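Local coordinates for 3-oxoacyl-[acyl-carrier-protein] synthase, mitochondrial (Arabidopsis thaliana, PDB 2IX4) that catalyses the condensation steps of mitochondrial fatty acid synthesis, adding two carbons from malonyl-ACP to acyl chains of 4 to at least 16 carbons, at residues Ile89-Cys94 with Thr206-Asp211; Met157-Val162 with Gly170-Ala175; Asp97-Asp102 with Ser252-Leu257; Arg33-Asp38 with Ala62-Tyr67; Thr20-Leu25 with Ala369-Leu374. All blocks are in the same frame, centred on the assembly; numbering follows the deposited sequence. Where two conformers were deposited one is given.

Interaction 1 of 5, residues Ile89-Cys94 with Thr206-Asp211; sequences IGYAVC and TESSID
Two torsions set up the meeting of Tyr91 with Thr206. Tyr91 holds CG anti to its carbonyl carbon (chi1 -68°), which carries the ring off helix 87-102 alongside residues 206-208, and Thr206 holds OG1 anti to the backbone N (chi1 -178°), which brings that oxygen to the helix. Thr206 OG1 lies 3.6 Å from Tyr91 CB but spends its polarity on Phe88 O, one residue before the helical segment. Beside it the small side chain of Ala92 lets the strand come close, with Ala92 CB 3.9 Å from Thr206 CB. Further out, Glu207 O meets the rim of the phenol in the plane of the ring, 3.6 Å from Tyr91 CD1, and Ser208 OG approaches Tyr91 CE1 obliquely at 3.5 Å. No hydrogen bond crosses between the segments. The hydroxyls of Tyr91 and Ser208 instead converge on Glu250 OE1, and Tyr91 OH also bonds Tyr67 OH. An alanine in place of Tyr91 would be likely to open a gap beside Ser208, to leave Tyr67 OH without this partner and to leave Glu250 OE1 with Ser208 alone of the two. Glu207 points its CB away from the helix, and its carboxylate, bonded to Gly362 N and Ile124 N, belongs to the pocket that holds hexanoic acid. This is the outer helix-on-sheet packing of the layered thiolase fold, in which a strand packed against a helix runs out into a loop beside the acyl pocket.

Interaction 2 of 5, residues Met157-Val162 with Gly170-Ala175; sequences MASGHV and GPNHAA
Ser159 and His173 tie a helix to a strand within a beta-alpha-beta crossover of the thiolase fold: helix 157-166 lies on the path between strand 116-122 and the short, weakly bonded strand at about 172-173, parallel to it. The tight part is a single serine. Its OG is anti to the carbonyl carbon (chi1 -66°) and donates to His173 O at 2.6 Å, nearly in line with the carbonyl. Ser159 OG is also hydrogen-bonded with Ile120 N, so this buried hydroxyl links the helix to both strands. Its methylene is pressed in as well, with Ser159 CB 3.4 Å from Asn172 OD1.

The looser part lies toward the amide nitrogen of Asn172, where Gly160 offers only backbone. This side is not left to solvent; the second subunit covers it. Asn172 ND2 makes a weak hydrogen bond to Gly420 O of the second subunit, while His173, its CB turned away from the helix, bonds Asp188 of the second subunit through NE2. The strand thus joins an internal packing contact to the dimer interface. At the loose end, Gly160 CA stands 4.0 Å from Asn172 ND2.

Interaction 3 of 5, residues Asp97-Asp102 with Ser252-Leu257; sequences DEALRD and SGVIVL
Ala99 meets Val254 and Val256 where the last turns of helix 87-102 lie on strand 251-259, an instance of the helix-on-sheet layering of the thiolase fold. The axes of the two short segments come within 7.3 Å at an angle of 28°, and a separation this small is consistent with a small residue at the point of contact. The methyl of Ala99 is the bump. It enters the hollow between the side chains of the two valines, which point to the helix from alternate positions along the strand, and the floor of the hollow is peptide backbone: Ala99 CB rests 3.5 Å from Val254 O. The walls are Val254 CG1 at 4.2 Å from Ala99 CB and Val256 CG2 at 4.0 Å from the same methyl.

The fit also works in the other direction. Val256 holds CG2 anti to its carbonyl carbon, and this branch is the strand's own bump, fitting against the helix surface where Ala99 gives way to Leu100. Leu100 crosses Val256 at about a right angle and bends its tip over the valine, with CD2 4.0 Å from Val256 CG2; beyond, both side chains also touch strand 200-207. Asp97 and Arg101, directed away from the strand, form a salt bridge, whereas Asp102, turned toward it, is taken up by Lys269 and Tyr271 OH. At the bottom of its notch, Val256 CG2 lies 3.6 Å from Ala99 O.

Interaction 4 of 5, residues Arg33-Asp38 with Ala62-Tyr67; sequences RGLTLD and AAFVPY
Arg33 lays its guanidinium flat on the ring of Phe64, the planes only 3° apart, in a stack that is also a cation-pi contact: Arg33 CZ stands 3.7 Å from the ring centroid. NH2 is the atom over the middle of the ring, while CZ sits above its CD1-CE1 side. The ring is met at its edge too, where Leu35 CD2 comes in its plane to 3.6 Å from Phe64 CZ. That same methyl touches Ala62 CB at 4.0 Å.

Next outward is the backbone pairing that brings Arg33 alongside residues 62-64. Arg33 and Ala62 are an antiparallel hydrogen-bonded pair in the two-stranded sheet of 32-34 and 61-63, with Arg33 N to Ala62 O at 2.9 Å and Ala62 N to Arg33 O at 3.0 Å. Arg33 places CG between its backbone N and carbonyl carbon (chi1 64°) and then extends, carrying its charge over Phe64. Asp39 OD2 forms a salt bridge with Arg33 NH1, which also makes a weak hydrogen bond to Gly34 O. A leucine in place of Arg33 would probably leave Asp39 without its countercharge and Phe64 without its flat cover. The chemistry suggests a partly exposed cation, probably stabilised by both a pi face and a carboxylate.

Interaction 5 of 5, residues Thr20-Leu25 with Ala369-Leu374; sequences TTWRRL and AIFSIL
Thr21 OG1 is gripped by two groups outside the contact, Thr12 OG1 and Gly17 O, and with the hydroxyl fixed there its methyl is committed to Phe371: Thr21 CG2 meets the ring edge in its plane, 3.7 Å from CE2. One turn on, Leu25 covers a face of the same ring. Its CD2 stands 3.6 Å from the centroid of Phe371 and only 4° off the normal, a CH-pi contact over the centre, so one residue holds the ring by its edge and the other by its face.

Trp22 makes the reciprocal contact. With CG anti to the backbone N (chi1 -176°), its indole reaches across to helix 364-378, and Leu374 runs past it in the opposite direction. Leu374 CB sits 3.6 Å above the centroid of the six-membered ring, a second CH-pi contact, while Leu374 CD1 touches Trp22 CE3 at 3.5 Å. Phe371 CD2 lies at the indole edge, 4.0 Å from Trp22 CE3, which links the two aromatic groups. No hydrogen bond crosses between the segments; each helix presents aliphatic carbon to an aromatic face of the other.

Such large side chains keep the segment axes 11.5 Å apart at their closest, steeply crossed at 74°. Both helices rest on strand 3-12 of the main sheet, Thr21 and Phe371 on Met10 and Leu374 on Leu8. Helix 364-378, whose Glu368 is a potassium ligand, also packs on strands 411-418 and 422-429, consistent with a central-layer helix of the thiolase fold, and helix 18-26 crosses it.

Overall arrangement
Interactions 1, 2, 3 and 5 are buried, whereas interaction 4 is partly exposed. Interactions 1 and 3 use successive turns of helix 87-102 against neighbouring strands 200-207 and 251-259; interaction 2 adds helix 157-166, whose Ala158 packs on Ala92, and carries the layer to the dimer interface. On the other face of strand 251-259, Ile255 meets Ile370, joining interaction 3 to interaction 5. Interaction 4 connects to interaction 1 through Ile210 against Phe64. Their chemistry differs: a tyrosine rim beside backbone in interaction 1, a serine-to-carbonyl bond in interaction 2, alanine-on-valine packing in interaction 3, a cation-pi stack in interaction 4 and CH-pi contacts between the widely spaced helices of interaction 5.

Interaction 1 of 5, residues Ile89-Cys94 with Thr206-Asp211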
# COMPACT_ATOMS: atom_id res chain seq x y z
N ILE A 89 -9.14 -1.01 10.94
CA ILE A 89 -10.31 -0.70 10.11
C ILE A 89 -11.33 0.15 10.88
O ILE A 89 -11.87 1.12 10.34
CB ILE A 89 -10.96 -1.98 9.51
CG1 ILE A 89 -9.97 -2.71 8.60
CG2 ILE A 89 -12.25 -1.63 8.74
CD1 ILE A 89 -10.36 -4.15 8.26
N GLY A 90 -11.59 -0.23 12.13
CA GLY A 90 -12.53 0.50 12.98
C GLY A 90 -12.10 1.93 13.29
O GLY A 90 -12.94 2.84 13.33
N TYR A 91 -10.80 2.13 13.50
CA TYR A 91 -10.24 3.46 13.73
C TYR A 91 -10.48 4.38 12.54
O TYR A 91 -10.89 5.53 12.70
CB TYR A 91 -8.74 3.39 14.04
CG TYR A 91 -8.35 2.74 15.35
CD1 TYR A 91 -7.04 2.32 15.56
CD2 TYR A 91 -9.28 2.53 16.37
CE1 TYR A 91 -6.66 1.72 16.75
CE2 TYR A 91 -8.92 1.92 17.56
CZ TYR A 91 -7.60 1.52 17.74
OH TYR A 91 -7.22 0.92 18.92
N ALA A 92 -10.21 3.85 11.34
CA ALA A 92 -10.36 4.59 10.10
C ALA A 92 -11.81 4.96 9.83
O ALA A 92 -12.10 6.08 9.43
CB ALA A 92 -9.79 3.80 8.93
N VAL A 93 -12.71 4.01 10.06
CA VAL A 93 -14.14 4.26 9.86
C VAL A 93 -14.63 5.33 10.83
O VAL A 93 -15.35 6.24 10.44
CB VAL A 93 -14.98 2.96 9.95
CG1 VAL A 93 -16.48 3.26 9.91
CG2 VAL A 93 -14.61 2.00 8.82
N CYS A 94 -14.21 5.21 12.09
CA CYS A 94 -14.53 6.21 13.12
C CYS A 94 -14.07 7.61 12.71
O CYS A 94 -14.84 8.57 12.75
CB CYS A 94 -13.89 5.81 14.46
SG CYS A 94 -14.17 6.97 15.81
N THR A 206 -4.18 4.74 9.08
CA THR A 206 -4.64 4.06 10.28
C THR A 206 -3.64 3.00 10.71
O THR A 206 -2.91 2.45 9.88
CB THR A 206 -6.06 3.44 10.10
OG1 THR A 206 -6.47 2.83 11.32
CG2 THR A 206 -6.08 2.40 8.97
N GLU A 207 -3.59 2.74 12.01
CA GLU A 207 -2.71 1.71 12.56
C GLU A 207 -3.17 1.28 13.93
O GLU A 207 -3.53 2.11 14.77
CB GLU A 207 -1.26 2.19 12.63
CG GLU A 207 -0.24 1.05 12.62
CD GLU A 207 0.06 0.56 11.21
OE1 GLU A 207 0.72 1.31 10.46
OE2 GLU A 207 -0.35 -0.56 10.86
N SER A 208 -3.17 -0.03 14.15
CA SER A 208 -3.41 -0.59 15.46
C SER A 208 -2.47 -1.76 15.62
O SER A 208 -2.85 -2.92 15.44
CB SER A 208 -4.86 -1.04 15.61
OG SER A 208 -5.11 -1.40 16.96
N SER A 209 -1.22 -1.45 15.94
CA SER A 209 -0.17 -2.44 15.95
C SER A 209 0.52 -2.54 17.32
O SER A 209 1.71 -2.81 17.40
CB SER A 209 0.84 -2.14 14.84
OG SER A 209 1.45 -3.34 14.38
N ILE A 210 -0.24 -2.32 18.39
CA ILE A 210 0.29 -2.55 19.74
C ILE A 210 -0.08 -3.95 20.21
O ILE A 210 -1.20 -4.19 20.67
CB ILE A 210 -0.14 -1.47 20.78
CG1 ILE A 210 0.18 -0.06 20.27
CG2 ILE A 210 0.57 -1.73 22.12
CD1 ILE A 210 -0.36 1.06 21.15
N ASP A 211 0.87 -4.86 20.07
CA ASP A 211 0.68 -6.27 20.42
C ASP A 211 2.05 -6.92 20.59
O ASP A 211 3.07 -6.33 20.23
CB ASP A 211 -0.12 -7.00 19.33
CG ASP A 211 0.43 -6.77 17.93
OD1 ASP A 211 1.51 -7.32 17.60
OD2 ASP A 211 -0.21 -6.04 17.15

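Interaction 2 of 5, residues Met157-Val162 with Gly170-Ala175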
# COMPACT_ATOMS: atom_id res chain seq x y z
N MET A 157 -7.95 -2.62 3.36
CA MET A 157 -9.36 -2.85 3.71
C MET A 157 -10.08 -1.69 4.40
O MET A 157 -11.31 -1.65 4.40
CB MET A 157 -9.53 -4.17 4.47
CG MET A 157 -9.35 -5.41 3.58
SD MET A 157 -10.42 -5.47 2.12
CE MET A 157 -12.03 -5.69 2.88
N ALA A 158 -9.33 -0.77 4.99
CA ALA A 158 -9.93 0.43 5.58
C ALA A 158 -10.66 1.26 4.52
O ALA A 158 -11.79 1.70 4.74
CB ALA A 158 -8.89 1.27 6.31
N SER A 159 -10.02 1.44 3.36
CA SER A 159 -10.64 2.07 2.20
C SER A 159 -11.89 1.33 1.73
O SER A 159 -12.90 1.96 1.40
CB SER A 159 -9.66 2.16 1.03
OG SER A 159 -8.60 3.04 1.33
N GLY A 160 -11.82 0.00 1.71
CA GLY A 160 -12.94 -0.84 1.32
C GLY A 160 -14.15 -0.65 2.21
O GLY A 160 -15.27 -0.47 1.71
N HIS A 161 -13.93 -0.66 3.52
CA HIS A 161 -15.02 -0.52 4.49
C HIS A 161 -15.63 0.88 4.51
O HIS A 161 -16.84 1.03 4.70
CB HIS A 161 -14.55 -0.92 5.89
CG HIS A 161 -14.40 -2.40 6.07
ND1 HIS A 161 -15.36 -3.17 6.69
CD2 HIS A 161 -13.41 -3.24 5.70
CE1 HIS A 161 -14.96 -4.43 6.70
NE2 HIS A 161 -13.78 -4.50 6.11
N VAL A 162 -14.79 1.90 4.33
CA VAL A 162 -15.26 3.29 4.25
C VAL A 162 -16.12 3.50 2.99
O VAL A 162 -17.24 4.00 3.08
CB VAL A 162 -14.09 4.31 4.34
CG1 VAL A 162 -14.57 5.74 4.08
CG2 VAL A 162 -13.41 4.23 5.70
N GLY A 170 -15.81 6.35 -6.34
CA GLY A 170 -14.61 6.91 -6.96
C GLY A 170 -13.43 6.00 -6.69
O GLY A 170 -13.62 4.88 -6.21
N PRO A 171 -12.20 6.47 -6.99
CA PRO A 171 -11.01 5.65 -6.75
C PRO A 171 -10.99 5.03 -5.34
O PRO A 171 -11.14 5.75 -4.35
CB PRO A 171 -9.86 6.64 -6.93
CG PRO A 171 -10.39 7.66 -7.86
CD PRO A 171 -11.86 7.78 -7.56
N ASN A 172 -10.83 3.71 -5.29
CA ASN A 172 -10.70 2.96 -4.04
C ASN A 172 -9.23 2.54 -3.95
O ASN A 172 -8.80 1.64 -4.67
CB ASN A 172 -11.64 1.75 -4.07
CG ASN A 172 -11.59 0.90 -2.79
OD1 ASN A 172 -10.63 0.94 -2.03
ND2 ASN A 172 -12.63 0.11 -2.58
N HIS A 173 -8.49 3.20 -3.07
CA HIS A 173 -7.03 3.22 -3.13
C HIS A 173 -6.40 3.10 -1.74
O HIS A 173 -7.05 3.33 -0.71
CB HIS A 173 -6.59 4.52 -3.82
CG HIS A 173 -5.12 4.64 -4.04
ND1 HIS A 173 -4.31 5.45 -3.26
CD2 HIS A 173 -4.31 4.09 -4.97
CE1 HIS A 173 -3.07 5.37 -3.69
NE2 HIS A 173 -3.03 4.56 -4.73
N ALA A 174 -5.13 2.72 -1.71
CA ALA A 174 -4.33 2.81 -0.50
C ALA A 174 -2.87 2.88 -0.92
O ALA A 174 -2.42 2.09 -1.74
CB ALA A 174 -4.57 1.62 0.41
N ALA A 175 -2.16 3.86 -0.37
CA ALA A 175 -0.71 3.89 -0.48
C ALA A 175 -0.17 3.32 0.82
O ALA A 175 -0.64 3.67 1.89
CB ALA A 175 -0.23 5.31 -0.69

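Interaction 3 of 5, residues Asp97-Asp102 with Ser252-Leu257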
# COMPACT_ATOMS: atom_id res chain seq x y z
N ASP A 97 -15.89 8.93 9.51
CA ASP A 97 -17.25 9.38 9.84
C ASP A 97 -17.25 10.80 10.41
O ASP A 97 -18.14 11.60 10.08
CB ASP A 97 -17.91 8.43 10.83
CG ASP A 97 -19.41 8.66 10.94
OD1 ASP A 97 -19.86 9.16 11.99
OD2 ASP A 97 -20.13 8.38 9.95
N GLU A 98 -16.28 11.10 11.27
CA GLU A 98 -16.13 12.44 11.83
C GLU A 98 -15.77 13.45 10.74
O GLU A 98 -16.38 14.51 10.65
CB GLU A 98 -15.07 12.45 12.94
CG GLU A 98 -14.93 13.81 13.63
CD GLU A 98 -13.69 13.93 14.50
OE1 GLU A 98 -12.92 12.95 14.63
OE2 GLU A 98 -13.49 15.02 15.07
N ALA A 99 -14.77 13.10 9.92
CA ALA A 99 -14.33 13.95 8.81
C ALA A 99 -15.46 14.28 7.83
O ALA A 99 -15.63 15.44 7.45
CB ALA A 99 -13.15 13.31 8.08
N LEU A 100 -16.22 13.27 7.43
CA LEU A 100 -17.32 13.45 6.47
C LEU A 100 -18.47 14.29 7.03
O LEU A 100 -19.07 15.09 6.30
CB LEU A 100 -17.83 12.09 5.97
CG LEU A 100 -16.89 11.35 5.00
CD1 LEU A 100 -17.22 9.87 4.97
CD2 LEU A 100 -16.95 11.96 3.60
N ARG A 101 -18.77 14.11 8.31
CA ARG A 101 -19.81 14.91 8.96
C ARG A 101 -19.35 16.35 9.16
O ARG A 101 -20.13 17.29 9.01
CB ARG A 101 -20.26 14.26 10.27
CG ARG A 101 -21.04 12.97 10.04
CD ARG A 101 -21.56 12.35 11.31
NE ARG A 101 -22.13 11.03 11.03
CZ ARG A 101 -23.39 10.81 10.66
NH1 ARG A 101 -24.25 11.81 10.53
NH2 ARG A 101 -23.80 9.57 10.42
N ASP A 102 -18.06 16.51 9.47
CA ASP A 102 -17.41 17.82 9.52
C ASP A 102 -17.50 18.54 8.17
O ASP A 102 -17.82 19.73 8.11
CB ASP A 102 -15.94 17.66 9.95
CG ASP A 102 -15.23 18.98 10.19
OD1 ASP A 102 -15.87 19.96 10.62
OD2 ASP A 102 -14.00 19.02 9.97
N SER A 252 -5.91 6.77 14.06
CA SER A 252 -6.19 7.09 12.67
C SER A 252 -6.38 8.59 12.49
O SER A 252 -6.90 9.27 13.37
CB SER A 252 -7.45 6.36 12.19
OG SER A 252 -7.70 6.60 10.82
N GLY A 253 -5.96 9.07 11.33
CA GLY A 253 -6.25 10.43 10.89
C GLY A 253 -6.86 10.36 9.51
O GLY A 253 -6.33 9.69 8.62
N VAL A 254 -7.99 11.02 9.33
CA VAL A 254 -8.67 11.04 8.05
C VAL A 254 -9.13 12.46 7.73
O VAL A 254 -9.69 13.15 8.58
CB VAL A 254 -9.88 10.05 8.02
CG1 VAL A 254 -10.70 10.23 6.75
CG2 VAL A 254 -9.41 8.60 8.14
N ILE A 255 -8.85 12.90 6.50
CA ILE A 255 -9.33 14.19 6.03
C ILE A 255 -10.20 14.05 4.79
O ILE A 255 -10.11 13.06 4.06
CB ILE A 255 -8.17 15.19 5.73
CG1 ILE A 255 -7.25 14.67 4.62
CG2 ILE A 255 -7.38 15.48 7.00
CD1 ILE A 255 -6.15 15.63 4.21
N VAL A 256 -11.06 15.04 4.57
CA VAL A 256 -11.81 15.14 3.33
C VAL A 256 -11.11 16.16 2.44
O VAL A 256 -11.03 17.35 2.78
CB VAL A 256 -13.29 15.54 3.56
CG1 VAL A 256 -14.01 15.72 2.23
CG2 VAL A 256 -14.00 14.48 4.39
N LEU A 257 -10.56 15.68 1.34
CA LEU A 257 -9.98 16.53 0.31
C LEU A 257 -11.02 16.73 -0.78
O LEU A 257 -11.77 15.80 -1.10
CB LEU A 257 -8.75 15.87 -0.28
CG LEU A 257 -7.52 15.67 0.59
CD1 LEU A 257 -6.64 14.58 0.00
CD2 LEU A 257 -6.74 16.97 0.74

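Interaction 4 of 5, residues Arg33-Asp38 with Ala62-Tyr67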
# COMPACT_ATOMS: atom_id res chain seq x y z
N ARG A 33 1.57 5.41 28.24
CA ARG A 33 1.53 4.72 29.53
C ARG A 33 2.32 3.41 29.46
O ARG A 33 2.72 2.98 28.38
CB ARG A 33 0.09 4.46 29.98
CG ARG A 33 -0.72 3.54 29.07
CD ARG A 33 -1.97 3.04 29.80
NE ARG A 33 -2.85 2.27 28.93
CZ ARG A 33 -2.68 0.98 28.64
NH1 ARG A 33 -1.66 0.30 29.14
NH2 ARG A 33 -3.55 0.37 27.84
N GLY A 34 2.54 2.79 30.62
CA GLY A 34 3.23 1.50 30.69
C GLY A 34 2.38 0.36 30.15
O GLY A 34 1.15 0.38 30.26
N LEU A 35 3.05 -0.63 29.56
CA LEU A 35 2.38 -1.83 29.06
C LEU A 35 1.88 -2.73 30.18
O LEU A 35 2.50 -2.81 31.24
CB LEU A 35 3.33 -2.65 28.18
CG LEU A 35 3.57 -2.34 26.70
CD1 LEU A 35 4.40 -3.46 26.09
CD2 LEU A 35 2.28 -2.17 25.92
N THR A 36 0.75 -3.39 29.94
CA THR A 36 0.25 -4.45 30.81
C THR A 36 0.12 -5.74 30.00
O THR A 36 0.37 -5.73 28.79
CB THR A 36 -1.12 -4.10 31.42
OG1 THR A 36 -2.11 -4.08 30.39
CG2 THR A 36 -1.09 -2.75 32.12
N LEU A 37 -0.28 -6.83 30.65
CA LEU A 37 -0.49 -8.12 29.96
C LEU A 37 -1.61 -8.05 28.92
O LEU A 37 -1.52 -8.69 27.87
CB LEU A 37 -0.77 -9.24 30.97
CG LEU A 37 0.36 -9.71 31.89
CD1 LEU A 37 -0.13 -10.82 32.80
CD2 LEU A 37 1.58 -10.18 31.09
N ASP A 38 -2.66 -7.29 29.22
CA ASP A 38 -3.80 -7.11 28.32
C ASP A 38 -3.40 -6.46 26.99
O ASP A 38 -4.02 -6.70 25.95
CB ASP A 38 -4.90 -6.28 28.98
CG ASP A 38 -5.63 -7.04 30.08
OD1 ASP A 38 -6.06 -6.40 31.07
OD2 ASP A 38 -5.79 -8.27 29.96
N ALA A 62 3.73 2.46 25.60
CA ALA A 62 3.00 2.65 24.35
C ALA A 62 1.92 3.71 24.51
O ALA A 62 1.54 4.04 25.64
CB ALA A 62 2.39 1.32 23.88
N ALA A 63 1.44 4.24 23.39
CA ALA A 63 0.40 5.26 23.40
C ALA A 63 -0.90 4.68 22.86
O ALA A 63 -0.99 4.32 21.69
CB ALA A 63 0.83 6.45 22.59
N PHE A 64 -1.92 4.62 23.72
CA PHE A 64 -3.15 3.90 23.44
C PHE A 64 -4.34 4.81 23.18
O PHE A 64 -4.53 5.81 23.87
CB PHE A 64 -3.52 2.98 24.61
CG PHE A 64 -2.54 1.87 24.85
CD1 PHE A 64 -1.46 2.04 25.71
CD2 PHE A 64 -2.72 0.63 24.24
CE1 PHE A 64 -0.55 1.01 25.94
CE2 PHE A 64 -1.82 -0.41 24.47
CZ PHE A 64 -0.73 -0.22 25.32
N VAL A 65 -5.16 4.43 22.20
CA VAL A 65 -6.47 5.04 22.02
C VAL A 65 -7.35 4.69 23.23
O VAL A 65 -7.44 3.52 23.60
CB VAL A 65 -7.15 4.53 20.72
CG1 VAL A 65 -8.64 4.87 20.70
CG2 VAL A 65 -6.44 5.09 19.49
N PRO A 66 -7.97 5.71 23.87
CA PRO A 66 -8.90 5.43 24.96
C PRO A 66 -10.24 4.87 24.46
O PRO A 66 -10.91 5.50 23.63
CB PRO A 66 -9.10 6.80 25.62
CG PRO A 66 -8.85 7.78 24.54
CD PRO A 66 -7.82 7.16 23.62
N TYR A 67 -10.60 3.69 24.95
CA TYR A 67 -11.85 3.03 24.60
C TYR A 67 -12.93 3.38 25.62
O TYR A 67 -12.62 3.65 26.78
CB TYR A 67 -11.67 1.51 24.57
CG TYR A 67 -11.01 0.94 23.33
CD1 TYR A 67 -11.57 -0.14 22.65
CD2 TYR A 67 -9.81 1.47 22.84
CE1 TYR A 67 -10.97 -0.67 21.52
CE2 TYR A 67 -9.20 0.94 21.71
CZ TYR A 67 -9.79 -0.13 21.05
OH TYR A 67 -9.19 -0.66 19.93

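Interaction 5 of 5, residues Thr20-Leu25 with Ala369-Leu374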
# COMPACT_ATOMS: atom_id res chain seq x y z
N THR A 20 -11.04 16.94 21.05
CA THR A 20 -10.37 16.38 22.21
C THR A 20 -8.86 16.23 22.01
O THR A 20 -8.07 16.60 22.88
CB THR A 20 -11.01 15.04 22.65
OG1 THR A 20 -12.39 15.25 22.98
CG2 THR A 20 -10.30 14.45 23.87
N THR A 21 -8.46 15.70 20.85
CA THR A 21 -7.04 15.50 20.53
C THR A 21 -6.27 16.83 20.50
O THR A 21 -5.26 16.97 21.18
CB THR A 21 -6.87 14.74 19.19
OG1 THR A 21 -7.37 13.41 19.32
CG2 THR A 21 -5.39 14.69 18.76
N TRP A 22 -6.78 17.79 19.73
CA TRP A 22 -6.16 19.11 19.60
C TRP A 22 -6.08 19.89 20.92
O TRP A 22 -5.05 20.51 21.20
CB TRP A 22 -6.90 19.95 18.54
CG TRP A 22 -6.28 21.29 18.27
CD1 TRP A 22 -6.78 22.51 18.61
CD2 TRP A 22 -5.04 21.54 17.60
NE1 TRP A 22 -5.94 23.51 18.20
CE2 TRP A 22 -4.85 22.94 17.57
CE3 TRP A 22 -4.06 20.72 17.02
CZ2 TRP A 22 -3.74 23.54 16.98
CZ3 TRP A 22 -2.94 21.32 16.43
CH2 TRP A 22 -2.79 22.72 16.42
N ARG A 23 -7.15 19.84 21.72
CA ARG A 23 -7.18 20.53 23.01
C ARG A 23 -6.09 20.00 23.94
O ARG A 23 -5.32 20.76 24.52
CB ARG A 23 -8.54 20.40 23.69
CG ARG A 23 -8.91 21.58 24.58
CD ARG A 23 -9.37 21.17 25.98
NE ARG A 23 -10.22 19.98 26.01
CZ ARG A 23 -9.95 18.87 26.69
NH1 ARG A 23 -8.85 18.78 27.43
NH2 ARG A 23 -10.79 17.84 26.65
N ARG A 24 -6.03 18.67 24.06
CA ARG A 24 -5.05 18.01 24.93
C ARG A 24 -3.61 18.16 24.42
O ARG A 24 -2.68 18.28 25.22
CB ARG A 24 -5.42 16.54 25.12
CG ARG A 24 -6.66 16.34 26.00
CD ARG A 24 -6.98 14.87 26.26
NE ARG A 24 -5.82 14.13 26.76
CZ ARG A 24 -5.80 12.82 27.00
NH1 ARG A 24 -6.89 12.08 26.80
NH2 ARG A 24 -4.69 12.25 27.45
N LEU A 25 -3.45 18.18 23.10
CA LEU A 25 -2.14 18.39 22.48
C LEU A 25 -1.59 19.77 22.83
O LEU A 25 -0.44 19.89 23.26
CB LEU A 25 -2.22 18.24 20.95
CG LEU A 25 -0.93 18.44 20.15
CD1 LEU A 25 0.01 17.24 20.30
CD2 LEU A 25 -1.23 18.71 18.69
N ALA A 369 -0.57 15.71 9.61
CA ALA A 369 -1.08 16.62 8.58
C ALA A 369 -2.28 17.39 9.14
O ALA A 369 -2.43 18.58 8.88
CB ALA A 369 -1.47 15.85 7.32
N ILE A 370 -3.12 16.70 9.90
CA ILE A 370 -4.25 17.34 10.59
C ILE A 370 -3.76 18.40 11.58
O ILE A 370 -4.30 19.51 11.62
CB ILE A 370 -5.16 16.28 11.27
CG1 ILE A 370 -5.87 15.45 10.20
CG2 ILE A 370 -6.19 16.95 12.20
CD1 ILE A 370 -6.59 14.19 10.71
N PHE A 371 -2.71 18.08 12.34
CA PHE A 371 -2.10 19.04 13.26
C PHE A 371 -1.60 20.28 12.52
O PHE A 371 -1.76 21.41 13.00
CB PHE A 371 -0.94 18.41 14.06
CG PHE A 371 -1.38 17.37 15.06
CD1 PHE A 371 -0.45 16.45 15.56
CD2 PHE A 371 -2.69 17.29 15.52
CE1 PHE A 371 -0.83 15.47 16.48
CE2 PHE A 371 -3.08 16.32 16.44
CZ PHE A 371 -2.14 15.41 16.92
N SER A 372 -1.00 20.07 11.34
CA SER A 372 -0.50 21.15 10.49
C SER A 372 -1.63 22.02 9.93
O SER A 372 -1.52 23.25 9.90
CB SER A 372 0.35 20.58 9.36
OG SER A 372 1.45 19.84 9.87
N ILE A 373 -2.72 21.38 9.51
CA ILE A 373 -3.92 22.09 9.04
C ILE A 373 -4.54 22.89 10.18
O ILE A 373 -4.99 24.03 9.97
CB ILE A 373 -4.97 21.10 8.45
CG1 ILE A 373 -4.42 20.42 7.19
CG2 ILE A 373 -6.29 21.81 8.13
CD1 ILE A 373 -5.04 19.05 6.89
N LEU A 374 -4.56 22.31 11.37
CA LEU A 374 -5.12 22.98 12.56
C LEU A 374 -4.26 24.15 13.03
O LEU A 374 -4.78 25.13 13.56
CB LEU A 374 -5.36 21.98 13.70
CG LEU A 374 -6.55 21.02 13.53
CD1 LEU A 374 -6.51 19.92 14.58
CD2 LEU A 374 -7.87 21.78 13.57